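Local coordinates for protein proline iminopeptidase (Streptomyces halstedii, PDB 3WMR) that is an amidohydrolase with a hydrophobic tunnel for polyketide substrates and probably releases N-terminal proline from peptides, at residues A[102-107]-A[132-137]; A[32-37]-A[108-113]; A[98-103]-A[125-130]. All blocks are in the same frame, centred on the assembly; numbering follows the deposited sequence.

Contact 1: A[102-107]-A[132-137]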
ATOM      1  N   LEU A 102       6.536  -2.546  14.613  1.00 31.02           N
ATOM      2  CA  LEU A 102       7.646  -1.734  14.140  1.00 31.55           C
ATOM      3  C   LEU A 102       7.161  -0.594  13.242  1.00 30.97           C
ATOM      4  O   LEU A 102       7.530   0.572  13.442  1.00 31.11           O
ATOM      5  CB  LEU A 102       8.625  -2.600  13.358  1.00 32.79           C
ATOM      6  CG  LEU A 102       9.877  -1.906  12.820  1.00 33.40           C
ATOM      7  CD1 LEU A 102      10.778  -1.519  13.983  1.00 34.57           C
ATOM      8  CD2 LEU A 102      10.598  -2.813  11.834  1.00 33.94           C
ATOM      9  N   PHE A 103       6.344  -0.940  12.252  1.00 29.35           N
ATOM     10  CA  PHE A 103       5.908   0.033  11.260  1.00 28.38           C
ATOM     11  C   PHE A 103       4.861   0.981  11.800  1.00 28.75           C
ATOM     12  O   PHE A 103       4.792   2.120  11.342  1.00 29.32           O
ATOM     13  CB  PHE A 103       5.427  -0.669   9.983  1.00 27.45           C
ATOM     14  CG  PHE A 103       6.535  -1.346   9.250  1.00 26.69           C
ATOM     15  CD1 PHE A 103       7.481  -0.596   8.583  1.00 26.34           C
ATOM     16  CD2 PHE A 103       6.685  -2.722   9.295  1.00 26.59           C
ATOM     17  CE1 PHE A 103       8.539  -1.200   7.935  1.00 26.19           C
ATOM     18  CE2 PHE A 103       7.739  -3.333   8.637  1.00 27.00           C
ATOM     19  CZ  PHE A 103       8.671  -2.568   7.962  1.00 26.26           C
ATOM     20  N   GLU A 104       4.041   0.526  12.751  1.00 29.68           N
ATOM     21  CA  GLU A 104       3.131   1.429  13.479  1.00 30.59           C
ATOM     22  C   GLU A 104       3.913   2.486  14.247  1.00 29.66           C
ATOM     23  O   GLU A 104       3.542   3.654  14.268  1.00 27.68           O
ATOM     24  CB  GLU A 104       2.309   0.681  14.524  1.00 33.44           C
ATOM     25  CG  GLU A 104       1.250  -0.254  13.995  1.00 34.96           C
ATOM     26  CD  GLU A 104       0.507  -0.901  15.149  1.00 37.16           C
ATOM     27  OE1 GLU A 104      -0.177  -0.168  15.885  1.00 38.16           O
ATOM     28  OE2 GLU A 104       0.614  -2.129  15.326  1.00 41.01           O
ATOM     29  N   ASP A 105       4.974   2.034  14.917  1.00 30.56           N
ATOM     30  CA  ASP A 105       5.818   2.900  15.727  1.00 31.45           C
ATOM     31  C   ASP A 105       6.533   3.905  14.844  1.00 31.04           C
ATOM     32  O   ASP A 105       6.682   5.054  15.233  1.00 31.91           O
ATOM     33  CB  ASP A 105       6.858   2.085  16.509  1.00 32.83           C
ATOM     34  CG  ASP A 105       6.260   1.315  17.674  1.00 34.28           C
ATOM     35  OD1 ASP A 105       5.165   1.676  18.145  1.00 35.36           O
ATOM     36  OD2 ASP A 105       6.902   0.339  18.133  1.00 35.53           O
ATOM     37  N   GLU A 106       6.971   3.468  13.664  1.00 30.78           N
ATOM     38  CA  GLU A 106       7.597   4.354  12.685  1.00 31.03           C
ATOM     39  C   GLU A 106       6.634   5.430  12.167  1.00 30.51           C
ATOM     40  O   GLU A 106       7.007   6.594  12.044  1.00 31.92           O
ATOM     41  CB  GLU A 106       8.149   3.552  11.490  1.00 31.46           C
ATOM     42  CG  GLU A 106       8.816   4.429  10.446  1.00 32.31           C
ATOM     43  CD  GLU A 106       9.336   3.681   9.236  1.00 32.75           C
ATOM     44  OE1 GLU A 106       8.621   2.814   8.669  1.00 32.46           O
ATOM     45  OE2 GLU A 106      10.471   3.995   8.824  1.00 33.87           O
ATOM     46  N   LEU A 107       5.410   5.044  11.832  1.00 29.13           N
ATOM     47  CA  LEU A 107       4.431   6.019  11.363  1.00 28.53           C
ATOM     48  C   LEU A 107       4.142   7.054  12.459  1.00 28.52           C
ATOM     49  O   LEU A 107       4.159   8.253  12.189  1.00 28.09           O
ATOM     50  CB  LEU A 107       3.146   5.328  10.877  1.00 27.58           C
ATOM     51  CG  LEU A 107       1.943   6.219  10.580  1.00 27.02           C
ATOM     52  CD1 LEU A 107       2.253   7.249   9.504  1.00 26.90           C
ATOM     53  CD2 LEU A 107       0.741   5.382  10.178  1.00 27.12           C
ATOM     54  N   GLY A 132      -2.573   1.356   7.912  1.00 19.57           N
ATOM     55  CA  GLY A 132      -3.457   2.495   8.185  1.00 19.86           C
ATOM     56  C   GLY A 132      -4.657   2.142   9.046  1.00 20.67           C
ATOM     57  O   GLY A 132      -5.038   2.919   9.926  1.00 20.23           O
ATOM     58  N   SER A 133      -5.255   0.972   8.806  1.00 21.07           N
ATOM     59  CA  SER A 133      -6.433   0.539   9.567  1.00 22.29           C
ATOM     60  C   SER A 133      -6.074   0.255  11.022  1.00 22.89           C
ATOM     61  O   SER A 133      -6.825   0.605  11.941  1.00 22.39           O
ATOM     62  CB  SER A 133      -7.036  -0.725   8.960  1.00 22.80           C
ATOM     63  OG  SER A 133      -7.516  -0.478   7.663  1.00 23.06           O
ATOM     64  N   VAL A 134      -4.928  -0.390  11.223  1.00 24.10           N
ATOM     65  CA  VAL A 134      -4.444  -0.690  12.584  1.00 25.26           C
ATOM     66  C   VAL A 134      -4.213   0.618  13.346  1.00 25.23           C
ATOM     67  O   VAL A 134      -4.651   0.794  14.491  1.00 25.22           O
ATOM     68  CB  VAL A 134      -3.146  -1.535  12.544  1.00 25.86           C
ATOM     69  CG1 VAL A 134      -2.571  -1.730  13.937  1.00 27.11           C
ATOM     70  CG2 VAL A 134      -3.411  -2.886  11.897  1.00 26.22           C
ATOM     71  N   HIS A 135      -3.525   1.538  12.695  1.00 24.04           N
ATOM     72  CA  HIS A 135      -3.328   2.876  13.234  1.00 24.05           C
ATOM     73  C   HIS A 135      -4.652   3.597  13.563  1.00 24.20           C
ATOM     74  O   HIS A 135      -4.795   4.126  14.651  1.00 23.65           O
ATOM     75  CB  HIS A 135      -2.518   3.689  12.244  1.00 23.38           C
ATOM     76  CG  HIS A 135      -2.285   5.098  12.663  1.00 23.34           C
ATOM     77  ND1 HIS A 135      -1.123   5.504  13.286  1.00 23.98           N
ATOM     78  CD2 HIS A 135      -3.059   6.199  12.549  1.00 22.52           C
ATOM     79  CE1 HIS A 135      -1.193   6.798  13.532  1.00 23.37           C
ATOM     80  NE2 HIS A 135      -2.357   7.241  13.098  1.00 23.49           N
ATOM     81  N   ALA A 136      -5.605   3.607  12.626  1.00 23.63           N
ATOM     82  CA  ALA A 136      -6.894   4.263  12.831  1.00 23.83           C
ATOM     83  C   ALA A 136      -7.720   3.618  13.962  1.00 25.05           C
ATOM     84  O   ALA A 136      -8.531   4.291  14.593  1.00 25.47           O
ATOM     85  CB  ALA A 136      -7.706   4.275  11.547  1.00 23.55           C
ATOM     86  N   ALA A 137      -7.494   2.332  14.213  1.00 25.58           N
ATOM     87  CA  ALA A 137      -8.279   1.586  15.185  1.00 26.64           C
ATOM     88  C   ALA A 137      -7.906   1.953  16.624  1.00 27.94           C
ATOM     89  O   ALA A 137      -8.688   1.735  17.535  1.00 27.51           O
ATOM     90  CB  ALA A 137      -8.130   0.091  14.953  1.00 26.13           C
TER
HETATM   91  O   HOH W   1       0.895   3.677  13.812  1.00 37.38           O

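Contact 2: A[32-37]-A[108-113]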
ATOM      1  N   TYR A  32      17.525   4.347  14.058  1.00 51.33           N
ATOM      2  CA  TYR A  32      17.558   4.344  12.584  1.00 48.85           C
ATOM      3  C   TYR A  32      16.979   5.629  12.008  1.00 47.13           C
ATOM      4  O   TYR A  32      16.582   6.514  12.760  1.00 47.59           O
ATOM      5  CB  TYR A  32      16.797   3.124  12.041  1.00 47.60           C
ATOM      6  CG  TYR A  32      17.099   1.837  12.784  1.00 48.17           C
ATOM      7  CD1 TYR A  32      18.315   1.176  12.608  1.00 48.32           C
ATOM      8  CD2 TYR A  32      16.171   1.284  13.664  1.00 47.80           C
ATOM      9  CE1 TYR A  32      18.599   0.007  13.288  1.00 49.17           C
ATOM     10  CE2 TYR A  32      16.444   0.106  14.342  1.00 48.84           C
ATOM     11  CZ  TYR A  32      17.656  -0.526  14.152  1.00 50.17           C
ATOM     12  OH  TYR A  32      17.929  -1.699  14.835  1.00 53.39           O
ATOM     13  N   ARG A  33      16.939   5.720  10.678  1.00 45.47           N
ATOM     14  CA  ARG A  33      16.417   6.887   9.961  1.00 44.38           C
ATOM     15  C   ARG A  33      15.211   6.509   9.086  1.00 42.17           C
ATOM     16  O   ARG A  33      15.213   5.450   8.448  1.00 41.27           O
ATOM     17  CB  ARG A  33      17.497   7.477   9.052  1.00 45.56           C
ATOM     18  CG  ARG A  33      18.851   7.726   9.709  1.00 47.67           C
ATOM     19  CD  ARG A  33      18.807   8.824  10.758  1.00 49.07           C
ATOM     20  NE  ARG A  33      18.354  10.095  10.196  1.00 50.24           N
ATOM     21  CZ  ARG A  33      18.207  11.217  10.893  1.00 50.32           C
ATOM     22  NH1 ARG A  33      18.496  11.249  12.188  1.00 52.37           N
ATOM     23  NH2 ARG A  33      17.769  12.316  10.289  1.00 49.52           N
ATOM     24  N   THR A  34      14.206   7.385   9.043  1.00 40.34           N
ATOM     25  CA  THR A  34      13.057   7.242   8.139  1.00 38.89           C
ATOM     26  C   THR A  34      13.081   8.376   7.130  1.00 38.44           C
ATOM     27  O   THR A  34      13.077   9.539   7.521  1.00 40.54           O
ATOM     28  CB  THR A  34      11.716   7.316   8.901  1.00 37.40           C
ATOM     29  OG1 THR A  34      11.640   6.255   9.854  1.00 37.36           O
ATOM     30  CG2 THR A  34      10.527   7.221   7.943  1.00 36.26           C
ATOM     31  N   TRP A  35      13.071   8.040   5.842  1.00 37.25           N
ATOM     32  CA  TRP A  35      13.113   9.029   4.763  1.00 35.90           C
ATOM     33  C   TRP A  35      11.719   9.477   4.347  1.00 36.25           C
ATOM     34  O   TRP A  35      10.810   8.651   4.194  1.00 34.96           O
ATOM     35  CB  TRP A  35      13.822   8.459   3.536  1.00 36.65           C
ATOM     36  CG  TRP A  35      14.027   9.467   2.436  1.00 36.98           C
ATOM     37  CD1 TRP A  35      15.120  10.286   2.259  1.00 38.19           C
ATOM     38  CD2 TRP A  35      13.118   9.778   1.371  1.00 36.09           C
ATOM     39  NE1 TRP A  35      14.935  11.089   1.155  1.00 37.77           N
ATOM     40  CE2 TRP A  35      13.722  10.790   0.586  1.00 37.11           C
ATOM     41  CE3 TRP A  35      11.853   9.301   1.002  1.00 35.20           C
ATOM     42  CZ2 TRP A  35      13.098  11.336  -0.542  1.00 36.89           C
ATOM     43  CZ3 TRP A  35      11.239   9.838  -0.117  1.00 34.66           C
ATOM     44  CH2 TRP A  35      11.862  10.855  -0.877  1.00 35.93           C
ATOM     45  N   TYR A  36      11.575  10.783   4.114  1.00 36.25           N
ATOM     46  CA  TYR A  36      10.287  11.395   3.764  1.00 36.51           C
ATOM     47  C   TYR A  36      10.440  12.480   2.704  1.00 36.69           C
ATOM     48  O   TYR A  36      11.542  12.933   2.387  1.00 38.60           O
ATOM     49  CB  TYR A  36       9.642  12.020   5.012  1.00 35.64           C
ATOM     50  CG  TYR A  36      10.319  13.319   5.409  1.00 37.35           C
ATOM     51  CD1 TYR A  36      11.443  13.311   6.228  1.00 38.66           C
ATOM     52  CD2 TYR A  36       9.863  14.546   4.927  1.00 37.12           C
ATOM     53  CE1 TYR A  36      12.091  14.486   6.572  1.00 39.68           C
ATOM     54  CE2 TYR A  36      10.504  15.727   5.264  1.00 38.07           C
ATOM     55  CZ  TYR A  36      11.618  15.687   6.088  1.00 39.27           C
ATOM     56  OH  TYR A  36      12.264  16.839   6.444  1.00 40.01           O
ATOM     57  N   ARG A  37       9.302  12.933   2.207  1.00 38.02           N
ATOM     58  CA  ARG A  37       9.236  14.033   1.254  1.00 38.07           C
ATOM     59  C   ARG A  37       7.854  14.707   1.368  1.00 36.60           C
ATOM     60  O   ARG A  37       6.824  14.018   1.406  1.00 35.55           O
ATOM     61  CB  ARG A  37       9.491  13.468  -0.150  1.00 40.74           C
ATOM     62  CG  ARG A  37       8.697  14.094  -1.276  1.00 42.21           C
ATOM     63  CD  ARG A  37       8.196  13.060  -2.265  1.00 42.42           C
ATOM     64  NE  ARG A  37       8.784  13.244  -3.583  1.00 45.47           N
ATOM     65  CZ  ARG A  37       8.370  14.114  -4.504  1.00 45.25           C
ATOM     66  NH1 ARG A  37       7.344  14.925  -4.289  1.00 44.95           N
ATOM     67  NH2 ARG A  37       8.999  14.165  -5.665  1.00 47.69           N
ATOM     68  N   ASP A 108       3.882   6.593  13.685  1.00 30.53           N
ATOM     69  CA  ASP A 108       3.670   7.505  14.824  1.00 31.02           C
ATOM     70  C   ASP A 108       4.869   8.442  14.989  1.00 32.21           C
ATOM     71  O   ASP A 108       4.701   9.651  15.112  1.00 30.67           O
ATOM     72  CB  ASP A 108       3.447   6.733  16.130  1.00 32.82           C
ATOM     73  CG  ASP A 108       2.043   6.194  16.255  1.00 34.18           C
ATOM     74  OD1 ASP A 108       1.098   6.798  15.694  1.00 35.30           O
ATOM     75  OD2 ASP A 108       1.875   5.166  16.920  1.00 34.62           O
ATOM     76  N   ASN A 109       6.076   7.876  14.977  1.00 34.02           N
ATOM     77  CA  ASN A 109       7.291   8.679  15.093  1.00 35.23           C
ATOM     78  C   ASN A 109       7.350   9.731  13.993  1.00 35.42           C
ATOM     79  O   ASN A 109       7.669  10.890  14.265  1.00 36.12           O
ATOM     80  CB  ASN A 109       8.559   7.810  15.074  1.00 36.37           C
ATOM     81  CG  ASN A 109       9.839   8.638  15.044  1.00 37.47           C
ATOM     82  OD1 ASN A 109      10.502   8.767  14.004  1.00 38.12           O
ATOM     83  ND2 ASN A 109      10.181   9.217  16.175  1.00 37.70           N
ATOM     84  N   LEU A 110       7.013   9.344  12.764  1.00 34.34           N
ATOM     85  CA  LEU A 110       7.088  10.270  11.626  1.00 33.91           C
ATOM     86  C   LEU A 110       6.102  11.440  11.735  1.00 32.10           C
ATOM     87  O   LEU A 110       6.453  12.591  11.472  1.00 31.83           O
ATOM     88  CB  LEU A 110       6.855   9.532  10.304  1.00 34.62           C
ATOM     89  CG  LEU A 110       6.874  10.415   9.058  1.00 35.33           C
ATOM     90  CD1 LEU A 110       8.267  10.980   8.820  1.00 36.48           C
ATOM     91  CD2 LEU A 110       6.395   9.629   7.845  1.00 36.10           C
ATOM     92  N   LEU A 111       4.867  11.142  12.106  1.00 31.02           N
ATOM     93  CA  LEU A 111       3.870  12.184  12.310  1.00 30.32           C
ATOM     94  C   LEU A 111       4.347  13.166  13.387  1.00 32.00           C
ATOM     95  O   LEU A 111       4.166  14.375  13.256  1.00 31.53           O
ATOM     96  CB  LEU A 111       2.526  11.568  12.704  1.00 29.47           C
ATOM     97  CG  LEU A 111       1.866  10.673  11.649  1.00 28.42           C
ATOM     98  CD1 LEU A 111       0.765   9.849  12.296  1.00 28.44           C
ATOM     99  CD2 LEU A 111       1.325  11.468  10.471  1.00 27.43           C
ATOM    100  N   ASN A 112       4.974  12.637  14.436  1.00 34.84           N
ATOM    101  CA  ASN A 112       5.510  13.463  15.521  1.00 37.05           C
ATOM    102  C   ASN A 112       6.668  14.334  15.055  1.00 37.35           C
ATOM    103  O   ASN A 112       6.646  15.545  15.272  1.00 37.95           O
ATOM    104  CB  ASN A 112       5.958  12.594  16.713  1.00 38.70           C
ATOM    105  CG  ASN A 112       4.797  11.947  17.450  1.00 40.13           C
ATOM    106  OD1 ASN A 112       4.901  10.813  17.908  1.00 46.43           O
ATOM    107  ND2 ASN A 112       3.702  12.663  17.589  1.00 41.20           N
ATOM    108  N   GLN A 113       7.660  13.726  14.399  1.00 37.25           N
ATOM    109  CA  GLN A 113       8.871  14.441  13.957  1.00 38.48           C
ATOM    110  C   GLN A 113       8.545  15.553  12.955  1.00 38.27           C
ATOM    111  O   GLN A 113       9.148  16.622  12.987  1.00 40.72           O
ATOM    112  CB  GLN A 113       9.890  13.480  13.329  1.00 39.49           C
ATOM    113  CG  GLN A 113      10.433  12.391  14.253  1.00 40.36           C
ATOM    114  CD  GLN A 113      11.410  12.898  15.308  1.00 42.60           C
ATOM    115  OE1 GLN A 113      12.124  13.882  15.105  1.00 43.18           O
ATOM    116  NE2 GLN A 113      11.457  12.206  16.439  1.00 42.49           N
TER

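Contact 3: A[98-103]-A[125-130]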
ATOM      1  N   TRP A  98      10.917  -7.799  11.834  1.00 37.39           N
ATOM      2  CA  TRP A  98      10.019  -7.144  10.891  1.00 36.43           C
ATOM      3  C   TRP A  98       8.572  -7.408  11.280  1.00 34.88           C
ATOM      4  O   TRP A  98       7.956  -8.387  10.846  1.00 35.68           O
ATOM      5  CB  TRP A  98      10.311  -7.610   9.462  1.00 35.45           C
ATOM      6  CG  TRP A  98      11.701  -7.261   9.021  1.00 35.89           C
ATOM      7  CD1 TRP A  98      12.727  -8.134   8.763  1.00 36.75           C
ATOM      8  CD2 TRP A  98      12.235  -5.949   8.817  1.00 36.24           C
ATOM      9  NE1 TRP A  98      13.857  -7.442   8.399  1.00 37.25           N
ATOM     10  CE2 TRP A  98      13.583  -6.101   8.420  1.00 37.03           C
ATOM     11  CE3 TRP A  98      11.704  -4.660   8.915  1.00 35.90           C
ATOM     12  CZ2 TRP A  98      14.404  -5.009   8.122  1.00 37.37           C
ATOM     13  CZ3 TRP A  98      12.526  -3.575   8.621  1.00 36.23           C
ATOM     14  CH2 TRP A  98      13.857  -3.758   8.231  1.00 36.92           C
ATOM     15  N   THR A  99       8.034  -6.518  12.102  1.00 32.64           N
ATOM     16  CA  THR A  99       6.713  -6.686  12.663  1.00 32.09           C
ATOM     17  C   THR A  99       5.821  -5.521  12.277  1.00 29.94           C
ATOM     18  O   THR A  99       6.300  -4.458  11.881  1.00 29.95           O
ATOM     19  CB  THR A  99       6.793  -6.698  14.193  1.00 32.92           C
ATOM     20  OG1 THR A  99       7.385  -5.466  14.624  1.00 32.81           O
ATOM     21  CG2 THR A  99       7.647  -7.872  14.663  1.00 34.45           C
ATOM     22  N   VAL A 100       4.521  -5.743  12.397  1.00 28.23           N
ATOM     23  CA  VAL A 100       3.550  -4.684  12.239  1.00 27.60           C
ATOM     24  C   VAL A 100       3.792  -3.577  13.283  1.00 28.21           C
ATOM     25  O   VAL A 100       3.683  -2.397  12.972  1.00 26.14           O
ATOM     26  CB  VAL A 100       2.107  -5.229  12.357  1.00 27.50           C
ATOM     27  CG1 VAL A 100       1.088  -4.108  12.189  1.00 27.27           C
ATOM     28  CG2 VAL A 100       1.876  -6.349  11.349  1.00 27.42           C
ATOM     29  N   GLN A 101       4.116  -3.956  14.523  1.00 29.40           N
ATOM     30  CA  GLN A 101       4.359  -2.970  15.584  1.00 31.18           C
ATOM     31  C   GLN A 101       5.480  -2.010  15.210  1.00 30.51           C
ATOM     32  O   GLN A 101       5.393  -0.812  15.454  1.00 30.42           O
ATOM     33  CB  GLN A 101       4.704  -3.654  16.915  1.00 34.12           C
ATOM     34  CG  GLN A 101       4.873  -2.658  18.061  1.00 37.32           C
ATOM     35  CD  GLN A 101       3.604  -1.860  18.347  1.00 40.51           C
ATOM     36  OE1 GLN A 101       3.620  -0.618  18.404  1.00 41.68           O
ATOM     37  NE2 GLN A 101       2.489  -2.574  18.545  1.00 42.92           N
ATOM     38  N   LEU A 102       6.536  -2.546  14.613  1.00 31.02           N
ATOM     39  CA  LEU A 102       7.646  -1.734  14.140  1.00 31.55           C
ATOM     40  C   LEU A 102       7.161  -0.594  13.242  1.00 30.97           C
ATOM     41  O   LEU A 102       7.530   0.572  13.442  1.00 31.11           O
ATOM     42  CB  LEU A 102       8.625  -2.600  13.358  1.00 32.79           C
ATOM     43  CG  LEU A 102       9.877  -1.906  12.820  1.00 33.40           C
ATOM     44  CD1 LEU A 102      10.778  -1.519  13.983  1.00 34.57           C
ATOM     45  CD2 LEU A 102      10.598  -2.813  11.834  1.00 33.94           C
ATOM     46  N   PHE A 103       6.344  -0.940  12.252  1.00 29.35           N
ATOM     47  CA  PHE A 103       5.908   0.033  11.260  1.00 28.38           C
ATOM     48  C   PHE A 103       4.861   0.981  11.800  1.00 28.75           C
ATOM     49  O   PHE A 103       4.792   2.120  11.342  1.00 29.32           O
ATOM     50  CB  PHE A 103       5.427  -0.669   9.983  1.00 27.45           C
ATOM     51  CG  PHE A 103       6.535  -1.346   9.250  1.00 26.69           C
ATOM     52  CD1 PHE A 103       7.481  -0.596   8.583  1.00 26.34           C
ATOM     53  CD2 PHE A 103       6.685  -2.722   9.295  1.00 26.59           C
ATOM     54  CE1 PHE A 103       8.539  -1.200   7.935  1.00 26.19           C
ATOM     55  CE2 PHE A 103       7.739  -3.333   8.637  1.00 27.00           C
ATOM     56  CZ  PHE A 103       8.671  -2.568   7.962  1.00 26.26           C
ATOM     57  N   GLN A 125      -2.124   2.328   0.721  1.00 20.52           N
ATOM     58  CA  GLN A 125      -2.263   1.521  -0.486  1.00 20.90           C
ATOM     59  C   GLN A 125      -1.702   0.124  -0.256  1.00 20.32           C
ATOM     60  O   GLN A 125      -0.571   0.012   0.185  1.00 21.16           O
ATOM     61  CB  GLN A 125      -1.517   2.224  -1.631  1.00 21.87           C
ATOM     62  CG  GLN A 125      -2.019   1.857  -3.011  1.00 22.25           C
ATOM     63  CD  GLN A 125      -1.406   0.595  -3.554  1.00 22.03           C
ATOM     64  OE1 GLN A 125      -0.407   0.112  -3.044  1.00 21.31           O
ATOM     65  NE2 GLN A 125      -1.991   0.068  -4.630  1.00 22.10           N
ATOM     66  N   SER A 126      -2.495  -0.929  -0.504  1.00 20.72           N
ATOM     67  CA  SER A 126      -2.032  -2.324  -0.329  1.00 22.00           C
ATOM     68  C   SER A 126      -1.795  -2.587   1.160  1.00 20.64           C
ATOM     69  O   SER A 126      -2.633  -2.206   1.983  1.00 20.70           O
ATOM     70  CB  SER A 126      -0.788  -2.609  -1.227  1.00 23.88           C
ATOM     71  OG  SER A 126       0.027  -3.714  -0.825  1.00 26.57           O
ATOM     72  N   TRP A 127      -0.689  -3.233   1.508  1.00 19.75           N
ATOM     73  CA  TRP A 127      -0.256  -3.339   2.912  1.00 19.78           C
ATOM     74  C   TRP A 127      -0.460  -2.054   3.728  1.00 19.24           C
ATOM     75  O   TRP A 127      -0.870  -2.105   4.898  1.00 19.13           O
ATOM     76  CB  TRP A 127       1.216  -3.825   2.995  1.00 19.84           C
ATOM     77  CG  TRP A 127       2.048  -3.142   4.041  1.00 19.93           C
ATOM     78  CD1 TRP A 127       2.881  -2.097   3.868  1.00 20.13           C
ATOM     79  CD2 TRP A 127       2.075  -3.452   5.439  1.00 20.66           C
ATOM     80  NE1 TRP A 127       3.438  -1.725   5.064  1.00 21.33           N
ATOM     81  CE2 TRP A 127       2.978  -2.564   6.045  1.00 21.55           C
ATOM     82  CE3 TRP A 127       1.442  -4.418   6.224  1.00 21.43           C
ATOM     83  CZ2 TRP A 127       3.250  -2.590   7.416  1.00 22.34           C
ATOM     84  CZ3 TRP A 127       1.713  -4.455   7.598  1.00 22.26           C
ATOM     85  CH2 TRP A 127       2.616  -3.544   8.174  1.00 22.56           C
ATOM     86  N   GLY A 128      -0.144  -0.913   3.132  1.00 18.77           N
ATOM     87  CA  GLY A 128      -0.282   0.384   3.774  1.00 18.16           C
ATOM     88  C   GLY A 128      -1.694   0.695   4.240  1.00 18.13           C
ATOM     89  O   GLY A 128      -1.883   1.402   5.230  1.00 17.26           O
ATOM     90  N   GLY A 129      -2.686   0.172   3.528  1.00 18.12           N
ATOM     91  CA  GLY A 129      -4.075   0.307   3.925  1.00 18.03           C
ATOM     92  C   GLY A 129      -4.372  -0.547   5.152  1.00 18.25           C
ATOM     93  O   GLY A 129      -5.243  -0.203   5.953  1.00 17.53           O
ATOM     94  N   MET A 130      -3.665  -1.664   5.283  1.00 18.85           N
ATOM     95  CA  MET A 130      -3.818  -2.544   6.454  1.00 19.75           C
ATOM     96  C   MET A 130      -3.170  -1.911   7.684  1.00 19.78           C
ATOM     97  O   MET A 130      -3.752  -1.919   8.793  1.00 20.69           O
ATOM     98  CB  MET A 130      -3.236  -3.946   6.187  1.00 20.19           C
ATOM     99  CG  MET A 130      -3.870  -4.657   4.998  1.00 20.39           C
ATOM    100  SD  MET A 130      -3.227  -6.309   4.677  1.00 20.84           S
ATOM    101  CE  MET A 130      -4.212  -7.301   5.811  1.00 21.35           C
TER

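Contact 1: A[102-107]-A[132-137]
The imidazole of H135 carries a methyl of L107 on one face and a bridging water at its edge. CD2 of L107 stands 4.0 Å from the centroid of the H135 ring, 30° off the ring normal, a CH-pi contact over the face and displaced toward ND1, the nearest ring atom at 3.6 Å from L107 CD2. With CG anti to the backbone N (chi1 170°), L107 extends toward helix 127-137. The side chains of L107 and H135 cross at about a right angle. The water lies in the plane of the ring, 2.8 Å from H135 ND1, and donates to E104 O at 2.7 Å, joining the side chain of one helix to the backbone of the other. At the far corner of the imidazole, NE2 is hydrogen-bonded to Y120 OH, which leaves both ring nitrogens engaged and fixes the rotation of the ring.

These are helices 100-113 and 127-137 of the alpha/beta hydrolase fold, the second being the helix that follows the nucleophile strand. Their other meeting point is the carboxylate of E104, whose flat face lies against V134: CG1 of V134 is 3.4 Å from E104 CD and 3.5 Å from each of E104 OE1 and OE2. OE1 also forms a salt bridge with R138, one turn beyond V134. With an alanine at E104, R138 would probably be left without its carboxylate mate, and V134 CG1 without the surface it rests on. A bound 1-ethoxy-2-(2-ethoxyethoxy)ethane molecule lies about 4 Å, nearest atoms, from the E104 side chain.

Contact 2: A[32-37]-A[108-113]
With CG anti to the backbone N (chi1 178°), L110 extends from its helix toward Y36 of the strand and presents CD1 as the touching atom. In Y36, by contrast, CG sits between the backbone N and the carbonyl carbon (chi1 75°), which leaves the CB methylene facing the leucine. CB is the nearest atom of Y36 to L110 CD1, at 4.2 Å, with the start of the ring only slightly farther.

T34, two residues earlier on the same strand and also directed at the helix, brings its methyl to the same leucine branch, with CG2 4.5 Å from L110 CD1. W35, lying between them, points away from the helix, as expected where successive residues of a beta strand face opposite sides of the sheet. Strand 32-39 is second from one end of the alpha/beta hydrolase sheet, and helix 100-113 packs over that region: L110 touches Y79 of the neighbouring strand 76-80 as well, while Y36 touches V27 of strand 23-29.

The polar end of T34 is spent on a different residue, OG1 being hydrogen-bonded to E106 one turn before L110. Across 32-37 and 108-113 themselves the contact is thus purely apolar and rather loose, a single leucine methyl lying against two aliphatic carbons; the directional interaction nearby is the hydrogen bond from T34 to E106, a residue just before segment 108-113.

Contact 3: A[98-103]-A[125-130]
W127 gives up far more surface here than any other residue, and its six-membered ring points between F103 and V100 with its edge leading. CZ2 is the foremost atom on the F103 side: it lies 3.9 Å from F103 CB and as far from F103 CD2, with CB close to the plane of the indole. The two rings form an offset edge-to-face pair, the edge of W127 turned to the face of F103, their centroids 5.8 Å apart and their planes at 77°. The opposite face of F103 has L102 CD2 beside it, 4.3 Å above the plane and near the rim.

W127 directly follows S126, the predicted nucleophile, in what fits the nucleophile elbow (GxSxG) of alpha/beta hydrolases. The serine has the strained backbone typical of that turn, with phi 67° and psi -136°, and a side chain at G128 would be crowded by Q125 O. The indole projects from the first turn of the helix behind the elbow toward the start of helix 100-113, where T99 acts as N-cap through its bond from L102 N.

V100 closes the other corner of the indole edge, its CG2 4.2 Å from W127 CZ3. The polar atom of the indole, NE1, is held by a hydrogen bond to Q81 OE1, which should limit any rocking of the ring between its two apolar neighbours.

How the contacts relate
From the N terminus, strand segment 32-37 comes first and waits 70 residues for its partner in contact 2, at the end of helix 100-113. The loop before that helix and its first turns supply the opening segments of contacts 3 and 1, which overlap at L102 and F103. These close over 21 and 24 residues, on the elbow and start of helix 127-137, then on its later turns, so contact 2 crosses both. Helix 100-113 is thus tied at its start to the elbow, midway to helix 127-137 and at its end to the sheet. Contacts 1 and 2 also touch, through a probable E106-T34 hydrogen bond and H135 packing on D108 and L111; contacts 2 and 3 do not.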